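Local atomic coordinates of signal transduction histidine kinase, LytS (Clostridium beijerinckii, PDB entry 5XSJ), a protein that probably works as a membrane-bound sensor kinase that phosphorylates a protein histidine from ATP, this chain being only its N-terminal, four-helix part. Residues B[81-86]-B[115-120]; B[49-54]-B[90-95]; B[19-24]-B[62-67]. All blocks are in the same frame, centred on the assembly; numbering follows the deposited sequence.

In the fold
Each of the three contacts joins a pair of helices consecutive in the chain and running nearly antiparallel. Interaction 1, between helices 73-99 and 104-133, lies deepest, about 6 Å from the chain centre to its own centre, and is closed by methyl groups and small residues. Interaction 2 shares helix 73-99 and reaches across to helix 45-67; it too is mostly buried, though an exposed lysine flanks it, and it adds a hydroxyl-hydroxyl bond. Interaction 3 links helices 15-42 and 45-67 on the other side of the chain centre from interaction 2, is only partly buried and mixes aliphatic with amide contacts. A salt bridge from Asp-81 to Lys-66 connects interactions 1 and 3.

Interaction 1 (B[81-86]-B[115-120]); sequences DNTLDS and KNIASY
Ile-117 of segment 115-120 pushes its branched side chain against Thr-83 and Ser-86, where two neighbouring helices of an up-and-down four-helix bundle run at 162° to each other. From CB, Ile-117 sends CG2 opposite the backbone N and CG1 opposite the carbonyl carbon (chi1 -63°), so that both branches face the other helix. CG2 comes down on the backbone, 3.2 Å from Thr-83 O, and also meets the Thr-83 methyl, with CG2 to CG2 at 3.5 Å. Beyond CG1 the chain stays extended (chi2 172°), which carries CD1 one turn farther along helix 73-99. There CD1 lies 3.8 Å from Ser-86 CB and rests close to the Ser-86 carbonyl as well. The two branches thus touch two successive turns, while small Thr-83 and Ser-86 allow the helix axes to approach to 8.9 Å.

The Thr-83 methyl has a second neighbour: its CG2 is 3.8 Å from Tyr-120 CB, at the edge of the tyrosine ring and near its plane. One face of that ring lies over its own helix's backbone, with Asn-116 O 3.3 Å above the plane and over the ring centre.

The hydroxyls look elsewhere. Thr-83 OG1 bonds to Asp-79 O in the preceding turn, which leaves the methyl to face the neighbouring helix. Ser-86 OG bonds to the backbone of another protein, and Tyr-120 OH to one of that protein's acidic side chains. Between the helices, then, the contact is van der Waals packing, chiefly of carbon atoms; the hydroxyls of Ser-86 and Tyr-120 bond to the partner protein, against which Thr-83, Ser-86, Ile-117 and Tyr-120 also pack.

Interaction 2 (B[49-54]-B[90-95]); sequences ESYNNE and SSKNTI
Ser-91 OG takes a hydrogen bond of 2.8 Å from Tyr-51 OH and is itself bonded to two carbonyls of the preceding turn, Tyr-87 O, the stronger partner, and Ile-88 O, so it works as both acceptor and donor. This link ties helix 45-67 to helix 73-99, adjacent antiparallel members of the four-helix bundle. The two segments are set far apart, their axes 12.3 Å from each other at closest approach, and a tyrosine suits the place because it is long enough to bridge the gap and still carries a polar group at its end. Ser-91, by contrast, is short: its OG sits in the crowded position between the backbone N and the carbonyl carbon (chi1 49°), where it can both meet the phenol and reach back to its own helix.

The serine approaches Tyr-51 at the ring edge, near the plane, with Ser-91 CB 3.8 Å from Tyr-51 CE1. On the other flank of the phenol, Ile-95 reaches out from the opposite direction and brings CD1 to 3.3 Å from Tyr-51 CE2, a tight apolar contact. The ring is thus pinned between a polar and an aliphatic neighbour, and its first torsion (chi1 142°) departs from the staggered values, which suggests some strain in bringing it there. Lys-92 contributes a methylene, CG, 3.6 Å from Tyr-51 OH, and the extended chain beyond it belongs to an exposed residue whose amine need not be buried.

Behind the ring, the backbone carbonyl of Tyr-51 accepts a bond from Ser-32 OG of helix 15-42, which ties in a third helix. On helix 73-99, Ser-90 O is held from opposite faces of its plane by Thr-94 N and by Thr-94 OG1, the latter at 2.8 Å.

Interaction 3 (B[19-24]-B[62-67]); sequences MLITNE and IGNLKK
Ile-21 and Thr-22 of helix 15-42 meet Leu-65 and Asn-64 of helix 45-67 at one end of the antiparallel four-helix bundle, where the segments run at 152°. Ile-21 and Leu-65 carry most of the contact. Ile-21 CG2, set opposite the backbone N (chi1 -64°), lies 3.8 Å from Leu-65 CG, the two side chains lying alongside each other and pointing opposite ways. The other branch of Ile-21 ends in CD1, 3.7 Å from Asn-64 ND2, so an amide suits this partly exposed position by offering flat bulk without demanding burial.

Thr-22 comes next and crosses Leu-65 at about a right angle, while the residue after it, Asn-23, turns to the dimer interface instead, its ND2 bonding to Glu-134 of the second subunit. Threonine is acceptable beside a leucine that is buried and also touches Leu-77 of helix 73-99, because its hydroxyl has a partner within its own helix: Thr-22 OG1 is bonded to Asn-18 O while lying 3.6 Å from Leu-65 CD1.

Interaction 1 (B[81-86]-B[115-120])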
ATOM      1  N   ASP B  81       9.436   8.004 -19.490  1.00 28.70           N
ATOM      2  CA  ASP B  81       8.899   9.137 -20.252  1.00 26.97           C
ATOM      3  C   ASP B  81       7.377   9.091 -20.332  1.00 26.91           C
ATOM      4  O   ASP B  81       6.692  10.084 -20.081  1.00 26.00           O
ATOM      5  CB  ASP B  81       9.504   9.141 -21.657  1.00 30.01           C
ATOM      6  CG  ASP B  81       9.309  10.476 -22.386  1.00 34.11           C
ATOM      7  OD1 ASP B  81       9.140  11.526 -21.722  1.00 33.85           O
ATOM      8  OD2 ASP B  81       9.331  10.468 -23.635  1.00 34.69           O
ATOM      9  N   ASN B  82       6.841   7.927 -20.681  1.00 28.53           N
ATOM     10  CA  ASN B  82       5.395   7.747 -20.690  1.00 27.92           C
ATOM     11  C   ASN B  82       4.760   7.894 -19.317  1.00 24.85           C
ATOM     12  O   ASN B  82       3.693   8.458 -19.181  1.00 24.94           O
ATOM     13  CB  ASN B  82       5.053   6.390 -21.276  1.00 26.48           C
ATOM     14  CG  ASN B  82       5.190   6.381 -22.761  1.00 30.15           C
ATOM     15  OD1 ASN B  82       4.924   7.394 -23.410  1.00 32.11           O
ATOM     16  ND2 ASN B  82       5.627   5.261 -23.320  1.00 28.04           N
ATOM     17  N   THR B  83       5.432   7.398 -18.291  1.00 25.61           N
ATOM     18  CA  THR B  83       4.887   7.473 -16.946  1.00 25.71           C
ATOM     19  C   THR B  83       4.852   8.930 -16.488  1.00 24.97           C
ATOM     20  O   THR B  83       3.913   9.354 -15.819  1.00 24.25           O
ATOM     21  CB  THR B  83       5.711   6.596 -15.969  1.00 25.40           C
ATOM     22  OG1 THR B  83       5.731   5.255 -16.464  1.00 27.89           O
ATOM     23  CG2 THR B  83       5.127   6.601 -14.572  1.00 21.57           C
ATOM     24  N   LEU B  84       5.867   9.707 -16.859  1.00 25.44           N
ATOM     25  CA  LEU B  84       5.845  11.135 -16.549  1.00 27.02           C
ATOM     26  C   LEU B  84       4.669  11.823 -17.233  1.00 25.15           C
ATOM     27  O   LEU B  84       3.987  12.645 -16.616  1.00 25.00           O
ATOM     28  CB  LEU B  84       7.153  11.816 -16.960  1.00 28.23           C
ATOM     29  CG  LEU B  84       7.239  13.274 -16.470  1.00 29.13           C
ATOM     30  CD1 LEU B  84       7.366  13.316 -14.951  1.00 26.67           C
ATOM     31  CD2 LEU B  84       8.391  14.036 -17.116  1.00 27.29           C
ATOM     32  N   ASP B  85       4.415  11.487 -18.498  1.00 25.30           N
ATOM     33  CA  ASP B  85       3.258  12.048 -19.195  1.00 24.56           C
ATOM     34  C   ASP B  85       1.964  11.729 -18.433  1.00 27.22           C
ATOM     35  O   ASP B  85       1.055  12.566 -18.379  1.00 25.31           O
ATOM     36  CB  ASP B  85       3.149  11.520 -20.633  1.00 26.66           C
ATOM     37  CG  ASP B  85       4.259  12.036 -21.552  1.00 29.42           C
ATOM     38  OD1 ASP B  85       4.915  13.052 -21.235  1.00 29.26           O
ATOM     39  OD2 ASP B  85       4.468  11.411 -22.612  1.00 30.59           O
ATOM     40  N   SER B  86       1.879  10.528 -17.845  1.00 25.91           N
ATOM     41  CA  SER B  86       0.690  10.157 -17.064  1.00 26.81           C
ATOM     42  C   SER B  86       0.562  11.005 -15.808  1.00 24.85           C
ATOM     43  O   SER B  86      -0.524  11.395 -15.411  1.00 25.01           O
ATOM     44  CB  SER B  86       0.723   8.677 -16.665  1.00 25.91           C
ATOM     45  OG  SER B  86       0.583   7.831 -17.790  1.00 25.49           O
ATOM     46  N   LYS B 115       0.273  11.169  -7.086  1.00 30.42           N
ATOM     47  CA  LYS B 115       1.258  10.720  -6.088  1.00 29.42           C
ATOM     48  C   LYS B 115       1.829   9.364  -6.446  1.00 29.18           C
ATOM     49  O   LYS B 115       3.041   9.143  -6.369  1.00 30.93           O
ATOM     50  CB  LYS B 115       0.642  10.606  -4.696  1.00 31.06           C
ATOM     51  CG  LYS B 115      -0.108  11.834  -4.191  1.00 38.10           C
ATOM     52  CD  LYS B 115      -0.872  11.470  -2.900  1.00 38.80           C
ATOM     53  CE  LYS B 115      -1.644  12.644  -2.365  1.00 40.65           C
ATOM     54  NZ  LYS B 115      -0.703  13.791  -2.191  1.00 42.60           N
ATOM     55  N   ASN B 116       0.936   8.435  -6.777  1.00 28.79           N
ATOM     56  CA  ASN B 116       1.343   7.075  -7.133  1.00 29.03           C
ATOM     57  C   ASN B 116       2.232   7.093  -8.354  1.00 27.19           C
ATOM     58  O   ASN B 116       3.275   6.452  -8.375  1.00 29.00           O
ATOM     59  CB  ASN B 116       0.124   6.168  -7.410  1.00 26.09           C
ATOM     60  CG  ASN B 116      -0.647   5.812  -6.150  1.00 29.82           C
ATOM     61  OD1 ASN B 116      -0.103   5.853  -5.048  1.00 29.12           O
ATOM     62  ND2 ASN B 116      -1.917   5.440  -6.311  1.00 29.97           N
ATOM     63  N   ILE B 117       1.813   7.822  -9.383  1.00 25.43           N
ATOM     64  CA  ILE B 117       2.574   7.822 -10.619  1.00 27.28           C
ATOM     65  C   ILE B 117       3.944   8.471 -10.410  1.00 26.58           C
ATOM     66  O   ILE B 117       4.941   8.005 -10.950  1.00 25.56           O
ATOM     67  CB  ILE B 117       1.824   8.531 -11.749  1.00 27.93           C
ATOM     68  CG1 ILE B 117       0.525   7.786 -12.070  1.00 24.99           C
ATOM     69  CG2 ILE B 117       2.699   8.613 -12.993  1.00 25.86           C
ATOM     70  CD1 ILE B 117      -0.379   8.538 -13.047  1.00 28.68           C
ATOM     71  N   ALA B 118       4.000   9.524  -9.601  1.00 27.87           N
ATOM     72  CA  ALA B 118       5.290  10.146  -9.312  1.00 28.16           C
ATOM     73  C   ALA B 118       6.219   9.120  -8.660  1.00 30.24           C
ATOM     74  O   ALA B 118       7.410   9.072  -8.965  1.00 30.43           O
ATOM     75  CB  ALA B 118       5.109  11.382  -8.428  1.00 27.54           C
ATOM     76  N   SER B 119       5.671   8.256  -7.805  1.00 30.18           N
ATOM     77  CA  SER B 119       6.502   7.235  -7.161  1.00 28.75           C
ATOM     78  C   SER B 119       6.998   6.220  -8.168  1.00 28.07           C
ATOM     79  O   SER B 119       8.120   5.752  -8.043  1.00 29.99           O
ATOM     80  CB  SER B 119       5.756   6.528  -6.023  1.00 30.62           C
ATOM     81  OG  SER B 119       4.818   5.583  -6.521  1.00 33.55           O
ATOM     82  N   TYR B 120       6.200   5.882  -9.181  1.00 29.14           N
ATOM     83  CA  TYR B 120       6.713   4.991 -10.234  1.00 29.53           C
ATOM     84  C   TYR B 120       7.918   5.630 -10.925  1.00 31.43           C
ATOM     85  O   TYR B 120       8.901   4.943 -11.211  1.00 30.62           O
ATOM     86  CB  TYR B 120       5.653   4.668 -11.291  1.00 29.28           C
ATOM     87  CG  TYR B 120       4.350   4.118 -10.756  1.00 29.77           C
ATOM     88  CD1 TYR B 120       4.297   3.395  -9.565  1.00 28.33           C
ATOM     89  CD2 TYR B 120       3.162   4.337 -11.446  1.00 27.97           C
ATOM     90  CE1 TYR B 120       3.092   2.910  -9.082  1.00 28.90           C
ATOM     91  CE2 TYR B 120       1.968   3.847 -10.985  1.00 26.46           C
ATOM     92  CZ  TYR B 120       1.928   3.145  -9.807  1.00 28.15           C
ATOM     93  OH  TYR B 120       0.720   2.677  -9.371  1.00 29.42           O
TER

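Interaction 2 (B[49-54]-B[90-95])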
ATOM      1  N   GLU B  49       3.480  27.285 -10.026  1.00 33.48           N
ATOM      2  CA  GLU B  49       4.574  27.697 -10.896  1.00 32.96           C
ATOM      3  C   GLU B  49       5.774  26.766 -10.769  1.00 31.28           C
ATOM      4  O   GLU B  49       6.363  26.347 -11.772  1.00 30.68           O
ATOM      5  CB  GLU B  49       4.990  29.138 -10.574  1.00 36.11           C
ATOM      6  CG  GLU B  49       6.032  29.707 -11.519  1.00 36.48           C
ATOM      7  CD  GLU B  49       6.571  31.057 -11.055  1.00 42.53           C
ATOM      8  OE1 GLU B  49       7.513  31.575 -11.688  1.00 41.80           O
ATOM      9  OE2 GLU B  49       6.066  31.593 -10.044  1.00 44.07           O
ATOM     10  N   SER B  50       6.150  26.444  -9.536  1.00 31.97           N
ATOM     11  CA  SER B  50       7.256  25.522  -9.311  1.00 31.93           C
ATOM     12  C   SER B  50       6.901  24.098  -9.733  1.00 29.55           C
ATOM     13  O   SER B  50       7.746  23.373 -10.253  1.00 28.68           O
ATOM     14  CB  SER B  50       7.679  25.525  -7.843  1.00 35.64           C
ATOM     15  OG  SER B  50       8.245  26.769  -7.487  1.00 36.66           O
ATOM     16  N   TYR B  51       5.660  23.687  -9.494  1.00 29.52           N
ATOM     17  CA  TYR B  51       5.202  22.367  -9.954  1.00 27.85           C
ATOM     18  C   TYR B  51       5.451  22.234 -11.447  1.00 28.07           C
ATOM     19  O   TYR B  51       5.966  21.234 -11.933  1.00 27.48           O
ATOM     20  CB  TYR B  51       3.712  22.180  -9.648  1.00 26.30           C
ATOM     21  CG  TYR B  51       2.963  21.446 -10.741  1.00 27.00           C
ATOM     22  CD1 TYR B  51       3.017  20.065 -10.820  1.00 27.89           C
ATOM     23  CD2 TYR B  51       2.196  22.123 -11.691  1.00 26.89           C
ATOM     24  CE1 TYR B  51       2.368  19.377 -11.813  1.00 28.28           C
ATOM     25  CE2 TYR B  51       1.510  21.419 -12.718  1.00 26.96           C
ATOM     26  CZ  TYR B  51       1.616  20.035 -12.747  1.00 29.42           C
ATOM     27  OH  TYR B  51       1.005  19.234 -13.681  1.00 29.48           O
ATOM     28  N   ASN B  52       5.080  23.285 -12.162  1.00 28.72           N
ATOM     29  CA  ASN B  52       5.107  23.279 -13.609  1.00 28.72           C
ATOM     30  C   ASN B  52       6.530  23.342 -14.149  1.00 27.85           C
ATOM     31  O   ASN B  52       6.897  22.566 -15.035  1.00 28.69           O
ATOM     32  CB  ASN B  52       4.264  24.433 -14.146  1.00 28.72           C
ATOM     33  CG  ASN B  52       4.200  24.443 -15.652  1.00 34.25           C
ATOM     34  OD1 ASN B  52       4.508  25.455 -16.300  1.00 33.76           O
ATOM     35  ND2 ASN B  52       3.827  23.298 -16.228  1.00 32.44           N
ATOM     36  N   ASN B  53       7.338  24.244 -13.595  1.00 28.31           N
ATOM     37  CA  ASN B  53       8.747  24.358 -13.971  1.00 27.99           C
ATOM     38  C   ASN B  53       9.515  23.058 -13.772  1.00 27.03           C
ATOM     39  O   ASN B  53      10.298  22.641 -14.630  1.00 26.52           O
ATOM     40  CB  ASN B  53       9.427  25.475 -13.170  1.00 26.35           C
ATOM     41  CG  ASN B  53       8.971  26.881 -13.596  1.00 30.91           C
ATOM     42  OD1 ASN B  53       8.170  27.044 -14.516  1.00 27.42           O
ATOM     43  ND2 ASN B  53       9.470  27.893 -12.903  1.00 28.17           N
ATOM     44  N   GLU B  54       9.313  22.417 -12.628  1.00 26.21           N
ATOM     45  CA  GLU B  54      10.031  21.184 -12.360  1.00 27.57           C
ATOM     46  C   GLU B  54       9.627  20.052 -13.315  1.00 24.26           C
ATOM     47  O   GLU B  54      10.505  19.310 -13.750  1.00 25.97           O
ATOM     48  CB  GLU B  54       9.841  20.768 -10.900  1.00 26.84           C
ATOM     49  CG  GLU B  54      10.469  21.754  -9.912  1.00 27.07           C
ATOM     50  CD  GLU B  54      11.993  21.699  -9.908  1.00 30.58           C
ATOM     51  OE1 GLU B  54      12.580  20.616 -10.117  1.00 32.18           O
ATOM     52  OE2 GLU B  54      12.624  22.744  -9.696  1.00 33.12           O
ATOM     53  N   SER B  90      -2.501  13.444 -14.872  1.00 28.76           N
ATOM     54  CA  SER B  90      -3.224  13.315 -13.606  1.00 29.57           C
ATOM     55  C   SER B  90      -3.134  14.570 -12.758  1.00 30.00           C
ATOM     56  O   SER B  90      -4.113  14.975 -12.124  1.00 31.40           O
ATOM     57  CB  SER B  90      -2.693  12.128 -12.795  1.00 29.57           C
ATOM     58  OG  SER B  90      -2.929  10.910 -13.473  1.00 32.65           O
ATOM     59  N   SER B  91      -1.948  15.173 -12.722  1.00 27.61           N
ATOM     60  CA  SER B  91      -1.759  16.381 -11.933  1.00 28.82           C
ATOM     61  C   SER B  91      -2.463  17.581 -12.571  1.00 29.58           C
ATOM     62  O   SER B  91      -2.986  18.444 -11.874  1.00 29.46           O
ATOM     63  CB  SER B  91      -0.263  16.666 -11.749  1.00 26.21           C
ATOM     64  OG  SER B  91       0.428  16.597 -12.983  1.00 27.10           O
ATOM     65  N   LYS B  92      -2.495  17.640 -13.895  1.00 29.40           N
ATOM     66  CA  LYS B  92      -3.200  18.743 -14.550  1.00 30.50           C
ATOM     67  C   LYS B  92      -4.706  18.613 -14.358  1.00 33.81           C
ATOM     68  O   LYS B  92      -5.401  19.610 -14.120  1.00 33.52           O
ATOM     69  CB  LYS B  92      -2.848  18.818 -16.043  1.00 30.41           C
ATOM     70  CG  LYS B  92      -1.510  19.510 -16.301  1.00 33.75           C
ATOM     71  CD  LYS B  92      -1.228  19.753 -17.792  1.00 40.23           C
ATOM     72  CE  LYS B  92       0.148  20.418 -17.983  1.00 45.14           C
ATOM     73  NZ  LYS B  92       0.588  20.526 -19.408  1.00 43.54           N
ATOM     74  N   ASN B  93      -5.218  17.388 -14.454  1.00 29.73           N
ATOM     75  CA  ASN B  93      -6.636  17.170 -14.205  1.00 32.94           C
ATOM     76  C   ASN B  93      -7.011  17.542 -12.775  1.00 33.98           C
ATOM     77  O   ASN B  93      -8.065  18.133 -12.542  1.00 35.61           O
ATOM     78  CB  ASN B  93      -7.031  15.720 -14.496  1.00 33.24           C
ATOM     79  CG  ASN B  93      -6.990  15.396 -15.973  1.00 33.03           C
ATOM     80  OD1 ASN B  93      -6.973  16.290 -16.812  1.00 35.82           O
ATOM     81  ND2 ASN B  93      -6.947  14.120 -16.299  1.00 33.88           N
ATOM     82  N   THR B  94      -6.146  17.213 -11.820  1.00 31.45           N
ATOM     83  CA  THR B  94      -6.385  17.594 -10.429  1.00 31.58           C
ATOM     84  C   THR B  94      -6.415  19.117 -10.298  1.00 32.54           C
ATOM     85  O   THR B  94      -7.320  19.666  -9.694  1.00 32.57           O
ATOM     86  CB  THR B  94      -5.312  17.030  -9.461  1.00 30.86           C
ATOM     87  OG1 THR B  94      -5.226  15.607  -9.595  1.00 29.37           O
ATOM     88  CG2 THR B  94      -5.651  17.376  -8.022  1.00 29.88           C
ATOM     89  N   ILE B  95      -5.420  19.792 -10.867  1.00 31.00           N
ATOM     90  CA  ILE B  95      -5.318  21.245 -10.768  1.00 32.84           C
ATOM     91  C   ILE B  95      -6.554  21.896 -11.383  1.00 35.51           C
ATOM     92  O   ILE B  95      -7.129  22.840 -10.843  1.00 36.27           O
ATOM     93  CB  ILE B  95      -4.040  21.759 -11.472  1.00 31.58           C
ATOM     94  CG1 ILE B  95      -2.797  21.353 -10.685  1.00 29.37           C
ATOM     95  CG2 ILE B  95      -4.077  23.268 -11.649  1.00 33.18           C
ATOM     96  CD1 ILE B  95      -1.524  21.738 -11.384  1.00 28.03           C
TER

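Interaction 3 (B[19-24]-B[62-67])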
ATOM      1  N   MET B  19      24.334   9.714 -14.944  1.00 46.72           N
ATOM      2  CA  MET B  19      23.645   9.482 -13.695  1.00 48.87           C
ATOM      3  C   MET B  19      23.501  10.777 -12.911  1.00 46.22           C
ATOM      4  O   MET B  19      22.651  10.875 -12.033  1.00 43.09           O
ATOM      5  CB  MET B  19      24.335   8.385 -12.884  1.00 51.50           C
ATOM      6  CG  MET B  19      25.586   8.752 -12.157  1.00 56.00           C
ATOM      7  SD  MET B  19      26.344   7.067 -11.441  1.00 74.22           S
ATOM      8  CE  MET B  19      27.218   6.415 -13.057  1.00 61.29           C
ATOM      9  N   LEU B  20      24.300  11.785 -13.242  1.00 43.92           N
ATOM     10  CA  LEU B  20      24.011  13.124 -12.745  1.00 42.45           C
ATOM     11  C   LEU B  20      22.660  13.595 -13.281  1.00 39.56           C
ATOM     12  O   LEU B  20      21.832  14.121 -12.537  1.00 36.48           O
ATOM     13  CB  LEU B  20      25.104  14.114 -13.143  1.00 45.93           C
ATOM     14  CG  LEU B  20      26.398  14.039 -12.337  1.00 50.44           C
ATOM     15  CD1 LEU B  20      27.300  15.216 -12.700  1.00 52.87           C
ATOM     16  CD2 LEU B  20      26.082  14.033 -10.849  1.00 47.42           C
ATOM     17  N   ILE B  21      22.449  13.393 -14.579  1.00 38.42           N
ATOM     18  CA  ILE B  21      21.214  13.816 -15.231  1.00 37.75           C
ATOM     19  C   ILE B  21      20.028  13.029 -14.676  1.00 37.03           C
ATOM     20  O   ILE B  21      18.962  13.597 -14.408  1.00 37.01           O
ATOM     21  CB  ILE B  21      21.289  13.643 -16.772  1.00 39.23           C
ATOM     22  CG1 ILE B  21      22.380  14.561 -17.348  1.00 44.52           C
ATOM     23  CG2 ILE B  21      19.929  13.969 -17.413  1.00 34.66           C
ATOM     24  CD1 ILE B  21      22.614  14.428 -18.854  1.00 43.09           C
ATOM     25  N   THR B  22      20.235  11.730 -14.485  1.00 36.55           N
ATOM     26  CA  THR B  22      19.217  10.843 -13.940  1.00 36.14           C
ATOM     27  C   THR B  22      18.844  11.285 -12.530  1.00 34.84           C
ATOM     28  O   THR B  22      17.671  11.313 -12.169  1.00 33.76           O
ATOM     29  CB  THR B  22      19.710   9.380 -13.940  1.00 39.29           C
ATOM     30  OG1 THR B  22      19.841   8.938 -15.295  1.00 40.64           O
ATOM     31  CG2 THR B  22      18.735   8.470 -13.223  1.00 37.93           C
ATOM     32  N   ASN B  23      19.839  11.669 -11.741  1.00 34.44           N
ATOM     33  CA  ASN B  23      19.550  12.195 -10.422  1.00 34.28           C
ATOM     34  C   ASN B  23      18.814  13.544 -10.497  1.00 34.71           C
ATOM     35  O   ASN B  23      17.966  13.843  -9.661  1.00 33.53           O
ATOM     36  CB  ASN B  23      20.835  12.334  -9.611  1.00 36.27           C
ATOM     37  CG  ASN B  23      20.583  12.868  -8.218  1.00 39.95           C
ATOM     38  OD1 ASN B  23      19.928  12.222  -7.408  1.00 41.87           O
ATOM     39  ND2 ASN B  23      21.102  14.052  -7.935  1.00 42.43           N
ATOM     40  N   GLU B  24      19.123  14.358 -11.501  1.00 33.08           N
ATOM     41  CA  GLU B  24      18.446  15.640 -11.632  1.00 32.57           C
ATOM     42  C   GLU B  24      16.977  15.433 -11.949  1.00 29.93           C
ATOM     43  O   GLU B  24      16.116  16.122 -11.412  1.00 30.53           O
ATOM     44  CB  GLU B  24      19.110  16.502 -12.717  1.00 35.40           C
ATOM     45  CG  GLU B  24      20.387  17.182 -12.234  1.00 37.14           C
ATOM     46  CD  GLU B  24      21.230  17.754 -13.371  1.00 40.10           C
ATOM     47  OE1 GLU B  24      20.696  17.999 -14.482  1.00 37.40           O
ATOM     48  OE2 GLU B  24      22.437  17.964 -13.140  1.00 45.01           O
ATOM     49  N   ILE B  62      14.713  13.895 -19.578  1.00 31.29           N
ATOM     50  CA  ILE B  62      14.400  12.533 -20.016  1.00 32.49           C
ATOM     51  C   ILE B  62      14.557  12.436 -21.541  1.00 33.03           C
ATOM     52  O   ILE B  62      15.130  11.471 -22.065  1.00 33.71           O
ATOM     53  CB  ILE B  62      12.974  12.104 -19.608  1.00 30.10           C
ATOM     54  CG1 ILE B  62      12.880  11.950 -18.085  1.00 28.44           C
ATOM     55  CG2 ILE B  62      12.600  10.784 -20.289  1.00 30.57           C
ATOM     56  CD1 ILE B  62      11.466  11.796 -17.597  1.00 25.99           C
ATOM     57  N   GLY B  63      14.048  13.445 -22.245  1.00 32.55           N
ATOM     58  CA  GLY B  63      14.216  13.538 -23.687  1.00 32.53           C
ATOM     59  C   GLY B  63      15.685  13.555 -24.086  1.00 34.86           C
ATOM     60  O   GLY B  63      16.079  12.932 -25.064  1.00 38.88           O
ATOM     61  N   ASN B  64      16.506  14.254 -23.313  1.00 34.87           N
ATOM     62  CA  ASN B  64      17.921  14.327 -23.626  1.00 38.50           C
ATOM     63  C   ASN B  64      18.590  12.961 -23.521  1.00 39.51           C
ATOM     64  O   ASN B  64      19.324  12.566 -24.416  1.00 43.07           O
ATOM     65  CB  ASN B  64      18.624  15.335 -22.719  1.00 38.27           C
ATOM     66  CG  ASN B  64      20.114  15.454 -23.029  1.00 48.77           C
ATOM     67  OD1 ASN B  64      20.496  15.872 -24.126  1.00 54.39           O
ATOM     68  ND2 ASN B  64      20.957  15.085 -22.067  1.00 47.31           N
ATOM     69  N   LEU B  65      18.331  12.242 -22.432  1.00 39.47           N
ATOM     70  CA  LEU B  65      18.863  10.884 -22.251  1.00 39.82           C
ATOM     71  C   LEU B  65      18.390   9.924 -23.333  1.00 38.94           C
ATOM     72  O   LEU B  65      19.120   9.014 -23.712  1.00 41.13           O
ATOM     73  CB  LEU B  65      18.464  10.323 -20.881  1.00 38.19           C
ATOM     74  CG  LEU B  65      19.096  10.953 -19.641  1.00 38.63           C
ATOM     75  CD1 LEU B  65      18.553  10.299 -18.377  1.00 37.89           C
ATOM     76  CD2 LEU B  65      20.616  10.824 -19.700  1.00 41.03           C
ATOM     77  N   LYS B  66      17.165  10.117 -23.816  1.00 39.48           N
ATOM     78  CA  LYS B  66      16.601   9.240 -24.846  1.00 42.29           C
ATOM     79  C   LYS B  66      17.362   9.373 -26.147  1.00 48.94           C
ATOM     80  O   LYS B  66      17.399   8.439 -26.945  1.00 49.70           O
ATOM     81  CB  LYS B  66      15.126   9.546 -25.104  1.00 41.58           C
ATOM     82  CG  LYS B  66      14.197   9.183 -23.958  1.00 42.27           C
ATOM     83  CD  LYS B  66      12.883   8.599 -24.451  1.00 42.34           C
ATOM     84  CE  LYS B  66      12.029   9.629 -25.126  1.00 42.87           C
ATOM     85  NZ  LYS B  66      10.707   9.052 -25.515  1.00 45.16           N
ATOM     86  N   LYS B  67      17.954  10.545 -26.357  1.00 47.99           N
ATOM     87  CA  LYS B  67      18.759  10.807 -27.543  1.00 51.56           C
ATOM     88  C   LYS B  67      19.979   9.898 -27.579  1.00 52.73           C
ATOM     89  O   LYS B  67      20.375   9.420 -28.644  1.00 57.73           O
ATOM     90  CB  LYS B  67      19.201  12.271 -27.583  1.00 49.89           C
ATOM     91  CG  LYS B  67      18.267  13.200 -28.332  1.00 52.25           C
ATOM     92  CD  LYS B  67      18.579  14.664 -27.995  1.00 55.18           C
ATOM     93  CE  LYS B  67      20.087  14.922 -27.969  1.00 58.28           C
ATOM     94  NZ  LYS B  67      20.444  16.268 -27.429  1.00 61.89           N
TER